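Local coordinates for protein mRNA-decapping enzyme subunit 1 (Saccharomyces cerevisiae, PDB 1Q67) that forms the activating subunit of the DCP1-DCP2 decapping complex, which removes the 7-methylguanine cap from mRNA and so commits the transcript to 5' to 3' decay, at residues N160-K165 with N224-S229. Residues are numbered along the deposited sequence; the frame is centred on the assembly and turned at random.
Sequences NSVVNK and NEPKDS
Val162 and Pro226 meet through a methyl and a ring carbon, CG2 of Val162 lying 3.3 Å from CG of Pro226, tighter than ordinary van der Waals contact. The two side chains cross at a slant. With CG1 of Val162 anti to the backbone N (chi1 173°), CG2 is left beside that N and faces the proline. One residue back along the helix, Ser161 directs its CB at the loop, and its OG reaches the neighbouring ring carbon, 3.7 Å from CD of Pro226. The proline thus offers adjacent carbons, CG to the valine and CD to the serine.

Glu225 starts out facing the other way, but its chain bends at chi2 (68°) and brings the carboxylate back toward the Ser161 hydroxyl. OE2 remains 3.6 Å from Ser161 OG, and a water closes the gap: it donates to Glu225 OE2 at 2.5 Å, a short distance, and is hydrogen-bonded to Ser161 OG at 3.1 Å. A second water couples the backbones, accepting from Ser161 N at 3.0 Å and donating to Asn224 O at 2.7 Å. Ser161 is therefore tied to the loop by water at both its main chain and its hydroxyl. Lys165 NZ, 6.2 Å from Glu225 OE2, may add a weak long-range attraction.

Beyond the proline the loop leaves the helix, with Lys227 N bonded to the hydroxyl of Tyr140 and Asp228 paired with Lys35. Asn224 turns its ND2 back to Tyr220 O in helix 208-223. This is a small, water-mediated surface contact in the PH-like fold of the DCP1 family, joining the first turn of helix 160-169, just after strand 152-157, to the segment leaving the C-terminal end of helix 208-223.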
loop_
_atom_site.group_PDB
_atom_site.type_symbol
_atom_site.label_atom_id
_atom_site.label_comp_id
_atom_site.label_asym_id
_atom_site.label_seq_id
_atom_site.Cartn_x
_atom_site.Cartn_y
_atom_site.Cartn_z
ATOM N N ASN B 160 -18.436 21.848 -4.159
ATOM C CA ASN B 160 -17.997 23.228 -3.997
ATOM C C ASN B 160 -19.172 24.170 -3.715
ATOM O O ASN B 160 -19.061 25.078 -2.895
ATOM C CB ASN B 160 -17.273 23.721 -5.255
ATOM C CG ASN B 160 -16.014 22.940 -5.549
ATOM O OD1 ASN B 160 -15.416 22.341 -4.653
ATOM N ND2 ASN B 160 -15.590 22.954 -6.813
ATOM N N SER B 161 -20.292 23.959 -4.399
ATOM C CA SER B 161 -21.453 24.826 -4.206
ATOM C C SER B 161 -21.927 24.797 -2.760
ATOM O O SER B 161 -22.392 25.806 -2.233
ATOM C CB SER B 161 -22.598 24.423 -5.138
ATOM O OG SER B 161 -23.163 23.177 -4.767
ATOM N N VAL B 162 -21.797 23.646 -2.107
ATOM C CA VAL B 162 -22.212 23.534 -0.715
ATOM C C VAL B 162 -21.214 24.253 0.186
ATOM O O VAL B 162 -21.605 24.934 1.129
ATOM C CB VAL B 162 -22.364 22.050 -0.300
ATOM C CG1 VAL B 162 -22.634 21.930 1.204
ATOM C CG2 VAL B 162 -23.516 21.428 -1.087
ATOM N N VAL B 163 -19.925 24.125 -0.114
ATOM C CA VAL B 163 -18.907 24.798 0.683
ATOM C C VAL B 163 -19.020 26.322 0.526
ATOM O O VAL B 163 -18.897 27.064 1.505
ATOM C CB VAL B 163 -17.479 24.353 0.278
ATOM C CG1 VAL B 163 -16.435 25.197 1.006
ATOM C CG2 VAL B 163 -17.276 22.885 0.623
ATOM N N ASN B 164 -19.254 26.785 -0.700
ATOM C CA ASN B 164 -19.379 28.218 -0.954
ATOM C C ASN B 164 -20.609 28.805 -0.266
ATOM O O ASN B 164 -20.533 29.876 0.335
ATOM C CB ASN B 164 -19.435 28.501 -2.460
ATOM C CG ASN B 164 -18.124 28.184 -3.158
ATOM O OD1 ASN B 164 -17.042 28.353 -2.583
ATOM N ND2 ASN B 164 -18.209 27.740 -4.410
ATOM N N LYS B 165 -21.737 28.108 -0.348
ATOM C CA LYS B 165 -22.953 28.577 0.298
ATOM C C LYS B 165 -22.698 28.681 1.800
ATOM O O LYS B 165 -23.033 29.685 2.440
ATOM C CB LYS B 165 -24.109 27.606 0.046
ATOM C CG LYS B 165 -25.424 28.047 0.690
ATOM C CD LYS B 165 -26.437 26.916 0.757
ATOM C CE LYS B 165 -27.023 26.580 -0.609
ATOM N NZ LYS B 165 -28.003 27.605 -1.063
ATOM N N ASN B 224 -20.386 20.001 -9.477
ATOM C CA ASN B 224 -21.822 20.073 -9.689
ATOM C C ASN B 224 -22.625 20.152 -8.411
ATOM O O ASN B 224 -22.091 19.999 -7.310
ATOM C CB ASN B 224 -22.287 18.886 -10.528
ATOM C CG ASN B 224 -21.847 18.999 -11.969
ATOM O OD1 ASN B 224 -22.456 19.724 -12.755
ATOM N ND2 ASN B 224 -20.768 18.308 -12.321
ATOM N N GLU B 225 -23.916 20.409 -8.581
ATOM C CA GLU B 225 -24.863 20.526 -7.483
ATOM C C GLU B 225 -25.020 19.173 -6.789
ATOM O O GLU B 225 -24.901 18.125 -7.422
ATOM C CB GLU B 225 -26.213 20.976 -8.044
ATOM C CG GLU B 225 -27.127 21.667 -7.060
ATOM C CD GLU B 225 -26.596 23.020 -6.621
ATOM O OE1 GLU B 225 -26.061 23.759 -7.483
ATOM O OE2 GLU B 225 -26.728 23.348 -5.418
ATOM N N PRO B 226 -25.299 19.180 -5.477
ATOM C CA PRO B 226 -25.467 17.925 -4.746
ATOM C C PRO B 226 -26.494 17.036 -5.423
ATOM O O PRO B 226 -27.573 17.496 -5.794
ATOM C CB PRO B 226 -25.938 18.386 -3.373
ATOM C CG PRO B 226 -25.274 19.698 -3.228
ATOM C CD PRO B 226 -25.470 20.328 -4.574
ATOM N N LYS B 227 -26.146 15.766 -5.582
ATOM C CA LYS B 227 -27.034 14.798 -6.206
ATOM C C LYS B 227 -27.509 13.796 -5.166
ATOM O O LYS B 227 -26.736 13.336 -4.321
ATOM C CB LYS B 227 -26.312 14.078 -7.340
ATOM C CG LYS B 227 -26.023 14.965 -8.528
ATOM C CD LYS B 227 -26.866 14.555 -9.725
ATOM C CE LYS B 227 -28.354 14.622 -9.422
ATOM N NZ LYS B 227 -29.152 14.055 -10.551
ATOM N N ASP B 228 -28.788 13.458 -5.240
ATOM C CA ASP B 228 -29.385 12.531 -4.297
ATOM C C ASP B 228 -29.362 11.098 -4.823
ATOM O O ASP B 228 -29.482 10.148 -4.052
ATOM C CB ASP B 228 -30.815 12.974 -4.002
ATOM C CG ASP B 228 -31.376 12.334 -2.761
ATOM O OD1 ASP B 228 -31.642 11.110 -2.783
ATOM O OD2 ASP B 228 -31.542 13.058 -1.755
ATOM N N SER B 229 -29.208 10.937 -6.132
ATOM C CA SER B 229 -29.163 9.596 -6.704
ATOM C C SER B 229 -28.540 9.554 -8.090
ATOM O O SER B 229 -28.472 10.568 -8.792
ATOM C CB SER B 229 -30.567 8.988 -6.777
ATOM O OG SER B 229 -31.321 9.589 -7.814
HETATM O O HOH W 1 -20.393 22.079 -6.738
HETATM O O HOH W 2 -25.714 23.653 -3.113
#